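Local coordinates for protein 6-phosphogluconate dehydrogenase (Pseudomonas syringae, PDB 5U5G) that probably reduces a 2-oxopropylphosphonate substrate with NADPH at a late stage of fosfomycin biosynthesis, as a member of the 6-phosphogluconate dehydrogenase family, at residues A[119-124]-A[137-142]; A[61-66]-A[94-99]; A[100-105]-A[247-252]. All coordinates share one frame; numbering follows the deposited sequence.

Interaction 1. Residues A[119-124]-A[137-142]; sequences IECPVS and AIVSGR. With 7VD ((2-oxopropyl)phosphonic acid), chain F.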
loop_
_atom_site.group_PDB
_atom_site.type_symbol
_atom_site.label_atom_id
_atom_site.label_comp_id
_atom_site.label_asym_id
_atom_site.label_seq_id
_atom_site.Cartn_x
_atom_site.Cartn_y
_atom_site.Cartn_z
ATOM N N ILE A 119 -2.709 -10.502 27.828
ATOM C CA ILE A 119 -2.445 -9.340 26.981
ATOM C C ILE A 119 -2.559 -9.799 25.533
ATOM O O ILE A 119 -1.780 -10.643 25.068
ATOM C CB ILE A 119 -1.078 -8.707 27.265
ATOM C CG1 ILE A 119 -1.035 -8.117 28.685
ATOM C CG2 ILE A 119 -0.771 -7.613 26.244
ATOM C CD1 ILE A 119 -2.042 -6.994 28.936
ATOM N N GLU A 120 -3.554 -9.260 24.838
ATOM C CA GLU A 120 -3.851 -9.570 23.446
ATOM C C GLU A 120 -2.995 -8.650 22.576
ATOM O O GLU A 120 -3.229 -7.442 22.537
ATOM C CB GLU A 120 -5.353 -9.380 23.225
ATOM C CG GLU A 120 -5.886 -9.338 21.809
ATOM C CD GLU A 120 -7.358 -8.887 21.770
ATOM O OE1 GLU A 120 -8.047 -8.939 22.817
ATOM O OE2 GLU A 120 -7.820 -8.459 20.697
ATOM N N CYS A 121 -1.975 -9.203 21.905
ATOM C CA CYS A 121 -0.927 -8.385 21.279
ATOM C C CYS A 121 -0.572 -8.880 19.875
ATOM O O CYS A 121 0.571 -9.280 19.610
ATOM C CB CYS A 121 0.313 -8.359 22.179
ATOM S SG CYS A 121 1.568 -7.119 21.749
ATOM N N PRO A 122 -1.519 -8.848 18.929
ATOM C CA PRO A 122 -1.160 -9.185 17.544
ATOM C C PRO A 122 -0.161 -8.168 17.006
ATOM O O PRO A 122 -0.098 -7.027 17.474
ATOM C CB PRO A 122 -2.498 -9.131 16.792
ATOM C CG PRO A 122 -3.392 -8.236 17.639
ATOM C CD PRO A 122 -2.955 -8.506 19.066
ATOM N N VAL A 123 0.659 -8.602 16.044
ATOM C CA VAL A 123 1.761 -7.786 15.547
ATOM C C VAL A 123 1.756 -7.756 14.025
ATOM O O VAL A 123 1.122 -8.578 13.363
ATOM C CB VAL A 123 3.125 -8.290 16.059
ATOM C CG1 VAL A 123 3.207 -8.171 17.584
ATOM C CG2 VAL A 123 3.361 -9.728 15.602
ATOM N N SER A 124 2.486 -6.789 13.469
ATOM C CA SER A 124 2.633 -6.686 12.025
ATOM C C SER A 124 4.029 -6.173 11.702
ATOM O O SER A 124 4.582 -5.336 12.422
ATOM C CB SER A 124 1.568 -5.764 11.424
ATOM O OG SER A 124 1.608 -5.778 10.016
ATOM N N ALA A 137 2.657 -3.254 17.099
ATOM C CA ALA A 137 1.778 -4.040 17.951
ATOM C C ALA A 137 0.440 -3.328 18.119
ATOM O O ALA A 137 0.367 -2.094 18.115
ATOM C CB ALA A 137 2.422 -4.300 19.324
ATOM N N ILE A 138 -0.623 -4.128 18.220
ATOM C CA ILE A 138 -1.957 -3.676 18.612
ATOM C C ILE A 138 -2.316 -4.428 19.885
ATOM O O ILE A 138 -2.218 -5.657 19.923
ATOM C CB ILE A 138 -3.002 -3.950 17.515
ATOM C CG1 ILE A 138 -2.402 -3.707 16.128
ATOM C CG2 ILE A 138 -4.276 -3.132 17.776
ATOM C CD1 ILE A 138 -3.126 -4.451 15.011
ATOM N N VAL A 139 -2.705 -3.708 20.928
ATOM C CA VAL A 139 -2.717 -4.279 22.273
ATOM C C VAL A 139 -4.065 -4.043 22.931
ATOM O O VAL A 139 -4.513 -2.893 23.044
ATOM C CB VAL A 139 -1.596 -3.692 23.156
ATOM C CG1 VAL A 139 -1.593 -4.367 24.523
ATOM C CG2 VAL A 139 -0.247 -3.834 22.481
ATOM N N SER A 140 -4.690 -5.126 23.396
ATOM C CA SER A 140 -5.883 -5.052 24.224
ATOM C C SER A 140 -5.621 -5.742 25.557
ATOM O O SER A 140 -4.853 -6.708 25.637
ATOM C CB SER A 140 -7.089 -5.713 23.552
ATOM O OG SER A 140 -7.470 -5.038 22.377
ATOM N N GLY A 141 -6.291 -5.259 26.594
ATOM C CA GLY A 141 -6.121 -5.803 27.920
ATOM C C GLY A 141 -6.036 -4.722 28.980
ATOM O O GLY A 141 -6.166 -3.526 28.687
ATOM N N ARG A 142 -5.770 -5.152 30.246
ATOM C CA ARG A 142 -5.899 -4.221 31.348
ATOM C C ARG A 142 -4.651 -3.353 31.475
ATOM O O ARG A 142 -3.540 -3.796 31.159
ATOM C CB ARG A 142 -6.149 -4.980 32.641
ATOM C CG ARG A 142 -7.365 -5.882 32.559
ATOM C CD ARG A 142 -8.067 -5.981 33.911
ATOM N NE ARG A 142 -7.081 -5.954 34.971
ATOM C CZ ARG A 142 -7.390 -5.765 36.249
ATOM N NH1 ARG A 142 -8.663 -5.603 36.613
ATOM N NH2 ARG A 142 -6.438 -5.741 37.179
HETATM P P1 7VD F . 2.412 -9.101 8.565
HETATM C C1 7VD F . 2.154 -10.869 8.249
HETATM O O2 7VD F . 1.187 -8.372 9.065
HETATM O O3 7VD F . 3.571 -8.862 9.504
HETATM O O4 7VD F . 2.769 -8.640 7.174
HETATM C C6 7VD F . 0.857 -11.459 8.743
HETATM O O7 7VD F . 0.345 -11.083 9.797
HETATM C C8 7VD F . 0.247 -12.519 7.868
#
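In the antiparallel part of the dinucleotide-binding sheet, Glu120 and Ser140 form a hydrogen-bonded pair between strand 117-124 and the segment 137-142. Glu120 N gives to Ser140 O at 3.0 Å, and Ser140 N returns a bond to Glu120 O at 2.9 Å; both donors lie in the carbonyl plane of their acceptor. The next backbone bond, Ile138 N to Pro122 O, is nearly straight (174° at the hydrogen). Between them Pro122 has no N-H to offer, and Ile138 O is met instead by its ring carbon CD at 3.1 Å and by the CA-H of Cys121.

One face carries Ile119, Cys121 and Val123 beside Ala137 and Val139, and helix 143-156 covers part of it. Cys121 SG, turned anti to the backbone N (chi1 -167°), sits between Ala137 CB and Val139 CG2, 3.8 Å from each. Ile119 CG2 meets Val139 CG1. On the other face the extended Glu120 lays its carboxylate beside the Ser140 side chain, OE1 lying 3.4 Å from CB. The polar ends bond outward: Glu120 to Gly167, Gln170 and His108, Ser140 OG to Val163 O, Glu165 O and Ala169 N.

At the strand end, Ser124 OG donates to the phosphonate oxygen O2 of (2-oxopropyl)phosphonic acid at 2.8 Å. Strands 117-124 and 135-139 thus form an antiparallel extension of the Rossmann-type sheet that carries Ser124 to the ligand beside the cofactor.

Interaction 2. Residues A[61-66]-A[94-99]; sequences VLFVCT and VDLSTI. With NAP (NADP nicotinamide-adenine-dinucleotide phosphate), chain E.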
loop_
_atom_site.group_PDB
_atom_site.type_symbol
_atom_site.label_atom_id
_atom_site.label_comp_id
_atom_site.label_asym_id
_atom_site.label_seq_id
_atom_site.Cartn_x
_atom_site.Cartn_y
_atom_site.Cartn_z
ATOM N N VAL A 61 6.239 -13.963 33.108
ATOM C CA VAL A 61 5.703 -13.388 31.878
ATOM C C VAL A 61 6.060 -14.325 30.735
ATOM O O VAL A 61 7.222 -14.734 30.608
ATOM C CB VAL A 61 6.251 -11.979 31.592
ATOM C CG1 VAL A 61 5.603 -11.421 30.319
ATOM C CG2 VAL A 61 6.003 -11.045 32.765
ATOM N N LEU A 62 5.060 -14.680 29.920
ATOM C CA LEU A 62 5.245 -15.573 28.778
ATOM C C LEU A 62 4.686 -14.936 27.513
ATOM O O LEU A 62 3.663 -14.239 27.555
ATOM C CB LEU A 62 4.544 -16.929 28.966
ATOM C CG LEU A 62 4.585 -17.686 30.288
ATOM C CD1 LEU A 62 3.821 -18.968 30.135
ATOM C CD2 LEU A 62 6.009 -17.978 30.681
ATOM N N PHE A 63 5.354 -15.186 26.390
ATOM C CA PHE A 63 4.824 -14.858 25.074
ATOM C C PHE A 63 4.324 -16.126 24.392
ATOM O O PHE A 63 4.879 -17.214 24.582
ATOM C CB PHE A 63 5.881 -14.196 24.182
ATOM C CG PHE A 63 6.358 -12.854 24.675
ATOM C CD1 PHE A 63 5.688 -11.688 24.318
ATOM C CD2 PHE A 63 7.499 -12.757 25.466
ATOM C CE1 PHE A 63 6.128 -10.447 24.759
ATOM C CE2 PHE A 63 7.944 -11.521 25.923
ATOM C CZ PHE A 63 7.254 -10.361 25.565
ATOM N N VAL A 64 3.272 -15.971 23.593
ATOM C CA VAL A 64 2.694 -17.041 22.785
ATOM C C VAL A 64 2.659 -16.557 21.342
ATOM O O VAL A 64 2.170 -15.453 21.069
ATOM C CB VAL A 64 1.275 -17.421 23.256
ATOM C CG1 VAL A 64 0.664 -18.506 22.351
ATOM C CG2 VAL A 64 1.286 -17.866 24.705
ATOM N N CYS A 65 3.170 -17.383 20.416
ATOM C CA CYS A 65 3.144 -17.009 18.999
ATOM C C CYS A 65 2.948 -18.286 18.175
ATOM O O CYS A 65 3.889 -18.894 17.660
ATOM C CB CYS A 65 4.405 -16.261 18.574
ATOM S SG CYS A 65 4.236 -15.551 16.939
ATOM N N THR A 66 1.692 -18.704 18.060
ATOM C CA THR A 66 1.320 -19.934 17.378
ATOM C C THR A 66 0.331 -19.596 16.277
ATOM O O THR A 66 -0.132 -18.462 16.163
ATOM C CB THR A 66 0.705 -20.943 18.359
ATOM O OG1 THR A 66 -0.521 -20.413 18.882
ATOM C CG2 THR A 66 1.675 -21.227 19.532
ATOM N N VAL A 94 1.448 -12.689 27.075
ATOM C CA VAL A 94 1.355 -11.766 25.949
ATOM C C VAL A 94 1.194 -12.626 24.699
ATOM O O VAL A 94 2.145 -13.271 24.253
ATOM C CB VAL A 94 2.585 -10.857 25.868
ATOM C CG1 VAL A 94 2.532 -9.946 24.635
ATOM C CG2 VAL A 94 2.719 -10.052 27.161
ATOM N N ASP A 95 -0.018 -12.671 24.144
ATOM C CA ASP A 95 -0.309 -13.563 23.020
ATOM C C ASP A 95 -0.123 -12.764 21.734
ATOM O O ASP A 95 -0.900 -11.850 21.442
ATOM C CB ASP A 95 -1.715 -14.155 23.129
ATOM C CG ASP A 95 -1.951 -15.336 22.168
ATOM O OD1 ASP A 95 -1.298 -15.395 21.103
ATOM O OD2 ASP A 95 -2.808 -16.205 22.477
ATOM N N LEU A 96 0.911 -13.114 20.973
ATOM C CA LEU A 96 1.256 -12.431 19.738
ATOM C C LEU A 96 0.602 -13.053 18.519
ATOM O O LEU A 96 0.897 -12.629 17.394
ATOM C CB LEU A 96 2.768 -12.428 19.546
ATOM C CG LEU A 96 3.598 -11.953 20.732
ATOM C CD1 LEU A 96 5.001 -12.507 20.590
ATOM C CD2 LEU A 96 3.613 -10.429 20.784
ATOM N N SER A 97 -0.270 -14.038 18.711
ATOM C CA SER A 97 -0.912 -14.728 17.601
ATOM C C SER A 97 -2.060 -13.895 17.047
ATOM O O SER A 97 -2.609 -13.014 17.714
ATOM C CB SER A 97 -1.440 -16.099 18.044
ATOM O OG SER A 97 -0.472 -16.778 18.841
ATOM N N THR A 98 -2.438 -14.197 15.815
ATOM C CA THR A 98 -3.661 -13.657 15.245
ATOM C C THR A 98 -4.743 -14.715 15.403
ATOM O O THR A 98 -4.642 -15.803 14.831
ATOM C CB THR A 98 -3.475 -13.253 13.785
ATOM O OG1 THR A 98 -2.387 -12.322 13.699
ATOM C CG2 THR A 98 -4.742 -12.581 13.280
ATOM N N ILE A 99 -5.758 -14.401 16.214
ATOM C CA ILE A 99 -6.814 -15.342 16.567
ATOM C C ILE A 99 -8.141 -14.597 16.516
ATOM O O ILE A 99 -8.181 -13.364 16.482
ATOM C CB ILE A 99 -6.619 -15.954 17.975
ATOM C CG1 ILE A 99 -6.647 -14.849 19.032
ATOM C CG2 ILE A 99 -5.319 -16.756 18.079
ATOM C CD1 ILE A 99 -6.624 -15.395 20.459
HETATM P PA NAP E . 4.349 -20.973 11.559
HETATM O O1A NAP E . 3.467 -21.859 10.758
HETATM O O2A NAP E . 5.706 -20.560 11.046
HETATM O O5B NAP E . 4.551 -21.610 13.079
HETATM C C5B NAP E . 3.273 -21.920 13.578
HETATM C C4B NAP E . 3.446 -22.193 15.088
HETATM O O4B NAP E . 2.230 -22.656 15.674
HETATM C C3B NAP E . 4.569 -23.271 15.298
HETATM O O3B NAP E . 5.236 -23.003 16.493
HETATM C C2B NAP E . 3.710 -24.537 15.495
HETATM O O2B NAP E . 4.265 -25.494 16.256
HETATM C C1B NAP E . 2.528 -23.883 16.316
HETATM N N9A NAP E . 1.382 -24.770 16.262
HETATM C C8A NAP E . 0.424 -24.928 15.240
HETATM N N7A NAP E . -0.499 -25.888 15.522
HETATM C C5A NAP E . -0.101 -26.368 16.778
HETATM C C6A NAP E . -0.625 -27.364 17.620
HETATM N N6A NAP E . -1.746 -28.071 17.262
HETATM N N1A NAP E . -0.045 -27.662 18.811
HETATM C C2A NAP E . 1.070 -26.932 19.128
HETATM N N3A NAP E . 1.680 -25.956 18.441
HETATM C C4A NAP E . 1.067 -25.686 17.247
HETATM O O3 NAP E . 3.340 -19.682 11.674
HETATM P PN NAP E . 4.074 -18.268 11.823
HETATM O O1N NAP E . 5.108 -18.249 12.879
HETATM O O2N NAP E . 4.209 -17.522 10.514
HETATM O O5D NAP E . 2.796 -17.313 12.530
HETATM C C5D NAP E . 2.658 -17.550 13.860
HETATM C C4D NAP E . 1.671 -16.523 14.382
HETATM O O4D NAP E . 2.168 -15.185 14.119
HETATM C C3D NAP E . 0.304 -16.662 13.589
HETATM O O3D NAP E . -0.750 -16.415 14.475
HETATM C C2D NAP E . 0.403 -15.572 12.543
HETATM O O2D NAP E . -0.843 -15.045 12.167
HETATM C C1D NAP E . 1.190 -14.491 13.354
HETATM N N1N NAP E . 1.892 -13.577 12.476
HETATM C C2N NAP E . 2.824 -14.034 11.507
HETATM C C3N NAP E . 3.517 -13.104 10.761
HETATM C C7N NAP E . 4.511 -13.536 9.774
HETATM O O7N NAP E . 5.185 -12.741 9.117
HETATM N N7N NAP E . 4.758 -14.886 9.596
HETATM C C4N NAP E . 3.340 -11.623 10.968
HETATM C C5N NAP E . 2.339 -11.274 11.977
HETATM C C6N NAP E . 1.667 -12.203 12.655
HETATM P P2B NAP E . 5.379 -26.660 15.354
HETATM O O1X NAP E . 6.560 -25.756 15.187
HETATM O O2X NAP E . 5.523 -27.809 16.356
HETATM O O3X NAP E . 4.527 -26.920 14.134
#
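The side chains of Phe63 and Val94 run alongside each other on the same face of two parallel strands, 61-64 and 92-95. The phenyl group swings to chi1 -65°, beside its own backbone N, which brings CD1 to 3.6 Å from Val94 CB; CE1 comes equally near Val94 CG1. Leu96 CD1 adds to the same patch, approaching the ring obliquely, and helix 143-156 packs against it through Leu153 and Ile149. Facing the opposite way, Val64 crosses Asp95, and its CG1 methyl rests against OD1.

The backbones are joined by Val94 N to Leu62 O, Val64 N to Val94 O and Leu96 N to Val64 O. The first and third run close to the acceptor's C=O direction, whereas Val64 N is tilted 29° from the carbonyl plane. These are neighbouring strands of the Rossmann-type sheet, and the cofactor lies beyond their C-terminal ends.

At the end of strand 92-95, Asp95 opens an Asx turn. Its CG points away from the backbone N and sits beside the carbonyl carbon (chi1 -167°), from where OD1 accepts both Ser97 N at 2.9 Å and Ser97 OG at 2.8 Å, while OD2 is held by Tyr76 and Tyr118. That grip fixes the rotation of the Ser97 hydroxyl: its proton goes to OD1, leaving OG to accept from Thr66 N at 3.0 Å. The same two loops hold the nicotinamide ribose of NADP, whose O3D donates to Thr66 O at 2.7 Å and accepts from Thr98 N at 3.1 Å. Cys65 SG lies beside the same sugar, 3.5 Å from O4D.

Interaction 3. Residues A[100-105]-A[247-252]; sequences APETAE and RRRLPQ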
loop_
_atom_site.group_PDB
_atom_site.type_symbol
_atom_site.label_atom_id
_atom_site.label_comp_id
_atom_site.label_asym_id
_atom_site.label_seq_id
_atom_site.Cartn_x
_atom_site.Cartn_y
_atom_site.Cartn_z
ATOM N N ALA A 100 -9.229 -15.368 16.520
ATOM C CA ALA A 100 -10.570 -14.797 16.477
ATOM C C ALA A 100 -10.804 -13.884 17.681
ATOM O O ALA A 100 -10.375 -14.204 18.798
ATOM C CB ALA A 100 -11.612 -15.914 16.454
ATOM N N PRO A 101 -11.443 -12.727 17.484
ATOM C CA PRO A 101 -11.679 -11.807 18.614
ATOM C C PRO A 101 -12.457 -12.438 19.758
ATOM O O PRO A 101 -12.137 -12.181 20.923
ATOM C CB PRO A 101 -12.453 -10.642 17.957
ATOM C CG PRO A 101 -11.984 -10.664 16.502
ATOM C CD PRO A 101 -11.839 -12.142 16.189
ATOM N N GLU A 102 -13.451 -13.281 19.467
ATOM C CA GLU A 102 -14.190 -13.942 20.542
ATOM C C GLU A 102 -13.312 -14.932 21.317
ATOM O O GLU A 102 -13.479 -15.076 22.535
ATOM C CB GLU A 102 -15.454 -14.634 19.986
ATOM C CG GLU A 102 -15.210 -15.762 18.967
ATOM C CD GLU A 102 -15.192 -15.282 17.498
ATOM O OE1 GLU A 102 -15.065 -14.048 17.255
ATOM O OE2 GLU A 102 -15.313 -16.151 16.591
ATOM N N THR A 103 -12.365 -15.605 20.651
ATOM C CA THR A 103 -11.401 -16.426 21.390
ATOM C C THR A 103 -10.576 -15.561 22.340
ATOM O O THR A 103 -10.381 -15.911 23.514
ATOM C CB THR A 103 -10.474 -17.183 20.434
ATOM O OG1 THR A 103 -11.252 -17.876 19.452
ATOM C CG2 THR A 103 -9.589 -18.202 21.200
ATOM N N ALA A 104 -10.080 -14.422 21.843
ATOM C CA ALA A 104 -9.315 -13.514 22.695
ATOM C C ALA A 104 -10.157 -13.012 23.864
ATOM O O ALA A 104 -9.675 -12.939 24.999
ATOM C CB ALA A 104 -8.795 -12.338 21.876
ATOM N N GLU A 105 -11.414 -12.649 23.604
ATOM C CA GLU A 105 -12.297 -12.207 24.679
ATOM C C GLU A 105 -12.462 -13.293 25.736
ATOM O O GLU A 105 -12.381 -13.018 26.939
ATOM C CB GLU A 105 -13.648 -11.802 24.106
ATOM C CG GLU A 105 -13.613 -10.439 23.436
ATOM C CD GLU A 105 -14.804 -10.189 22.531
ATOM O OE1 GLU A 105 -15.656 -11.094 22.402
ATOM O OE2 GLU A 105 -14.874 -9.090 21.936
ATOM N N ARG A 247 -13.424 -13.598 6.755
ATOM C CA ARG A 247 -14.629 -14.101 6.105
ATOM C C ARG A 247 -15.751 -14.307 7.110
ATOM O O ARG A 247 -16.912 -13.992 6.828
ATOM C CB ARG A 247 -14.348 -15.413 5.373
ATOM C CG ARG A 247 -15.516 -15.869 4.502
ATOM C CD ARG A 247 -15.376 -17.318 4.043
ATOM N NE ARG A 247 -15.470 -18.260 5.154
ATOM C CZ ARG A 247 -16.615 -18.624 5.731
ATOM N NH1 ARG A 247 -17.767 -18.119 5.302
ATOM N NH2 ARG A 247 -16.611 -19.488 6.740
ATOM N N ARG A 248 -15.421 -14.840 8.288
ATOM C CA ARG A 248 -16.442 -15.100 9.286
ATOM C C ARG A 248 -17.029 -13.820 9.864
ATOM O O ARG A 248 -18.052 -13.882 10.552
ATOM C CB ARG A 248 -15.855 -15.951 10.398
ATOM C CG ARG A 248 -15.299 -17.285 9.956
ATOM C CD ARG A 248 -14.917 -18.068 11.193
ATOM N NE ARG A 248 -16.004 -18.081 12.165
ATOM C CZ ARG A 248 -15.984 -17.371 13.288
ATOM N NH1 ARG A 248 -14.944 -16.586 13.512
ATOM N NH2 ARG A 248 -16.987 -17.375 14.167
ATOM N N ARG A 249 -16.416 -12.666 9.606
ATOM C CA ARG A 249 -16.930 -11.401 10.103
ATOM C C ARG A 249 -17.623 -10.583 9.018
ATOM O O ARG A 249 -18.050 -9.455 9.285
ATOM C CB ARG A 249 -15.801 -10.605 10.759
ATOM C CG ARG A 249 -15.097 -11.409 11.839
ATOM C CD ARG A 249 -14.077 -10.594 12.624
ATOM N NE ARG A 249 -14.664 -9.371 13.165
ATOM C CZ ARG A 249 -15.349 -9.301 14.301
ATOM N NH1 ARG A 249 -15.539 -10.386 15.035
ATOM N NH2 ARG A 249 -15.842 -8.132 14.704
ATOM N N LEU A 250 -17.763 -11.136 7.815
ATOM C CA LEU A 250 -18.455 -10.433 6.734
ATOM C C LEU A 250 -19.950 -10.347 7.020
ATOM O O LEU A 250 -20.575 -11.362 7.355
ATOM C CB LEU A 250 -18.235 -11.145 5.406
ATOM C CG LEU A 250 -16.933 -10.863 4.664
ATOM C CD1 LEU A 250 -16.823 -11.794 3.477
ATOM C CD2 LEU A 250 -16.873 -9.403 4.208
ATOM N N PRO A 251 -20.561 -9.177 6.881
ATOM C CA PRO A 251 -22.002 -9.065 7.119
ATOM C C PRO A 251 -22.802 -9.691 5.988
ATOM O O PRO A 251 -22.331 -9.847 4.861
ATOM C CB PRO A 251 -22.231 -7.553 7.193
ATOM C CG PRO A 251 -21.141 -6.972 6.341
ATOM C CD PRO A 251 -19.947 -7.888 6.519
ATOM N N GLN A 252 -24.035 -10.063 6.312
ATOM C CA GLN A 252 -24.938 -10.643 5.331
ATOM C C GLN A 252 -25.681 -9.590 4.523
ATOM O O GLN A 252 -26.414 -9.947 3.596
ATOM C CB GLN A 252 -25.951 -11.560 6.022
ATOM C CG GLN A 252 -25.385 -12.332 7.206
ATOM C CD GLN A 252 -24.521 -13.505 6.786
ATOM O OE1 GLN A 252 -24.575 -13.956 5.638
ATOM N NE2 GLN A 252 -23.719 -14.010 7.720
HETATM O O HOH W 1 -15.093 -13.049 14.768
#
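Arg248 is the first residue of 247-252 to reach across to the start of helix 101-113. Its chain bends at chi3, turning the guanidinium end-on toward Glu102, and both terminal nitrogens give to a single oxygen: NH1 to OE2 at 3.1 Å and NH2 to OE2 at 3.2 Å. OE2 meets NH1 with its syn lone pair, and NH2 also on the syn side but 27° out of the carboxylate plane. With the two flat groups 59° apart, this is not the coplanar, two-oxygen form of the salt bridge, and N-H...O angles of about 140°, well short of straight, suggest a moderate grip. Ala100 CB lies obliquely by the same guanidinium.

Glu102 stands in the first turn of its helix, with Ala100 as N-cap, where a carboxylate should be favoured by the helix dipole. This helix is the connection of a beta-alpha-beta crossover between strands 92-95 and 117-124, and the contact joins its start to the turn after helix 236-247.

Arg249 follows within the type I turn that runs from Arg247 to Leu250. It also bends at chi3, and Pro101 CG lies over one face of its guanidinium, 3.9 Å from NH1. A water in the guanidinium plane accepts from NH1 at 2.7 Å and donates to Glu102 OE1 at 2.7 Å, bridging charges whose nearest atoms, OE1 and NH1, are 4.3 Å apart. NH2 of Arg249 turns to Gln197 of the second subunit. Leu250 then leads off toward helix 257-273, where it packs on Thr260 and Met263.

How the interactions relate
Interactions 1 and 2 are adjoining parts of one sheet, their centres 9 Å apart. Strand 92-95 lies between strands 61-64 and 117-124: Ile119 O is 2.8 Å from Asp95 N, Cys121 N is 2.9 Å from Asp95 O, and Val94 packs on Cys121. At their strand ends they contact different ligands, interaction 2 the nicotinamide ribose and interaction 1, through Ser124, the phosphonate. Interaction 3 lies farther out, about 16 Å and 18 Å between centres from interactions 1 and 2, with the Pro101 side chain about 14 Å from the phosphonate ligand. Ala104, on helix 101-113, connects it to both: its CB is 3.6 Å from Glu120 OE1, and its N 3.8 Å from Ile99 CD1.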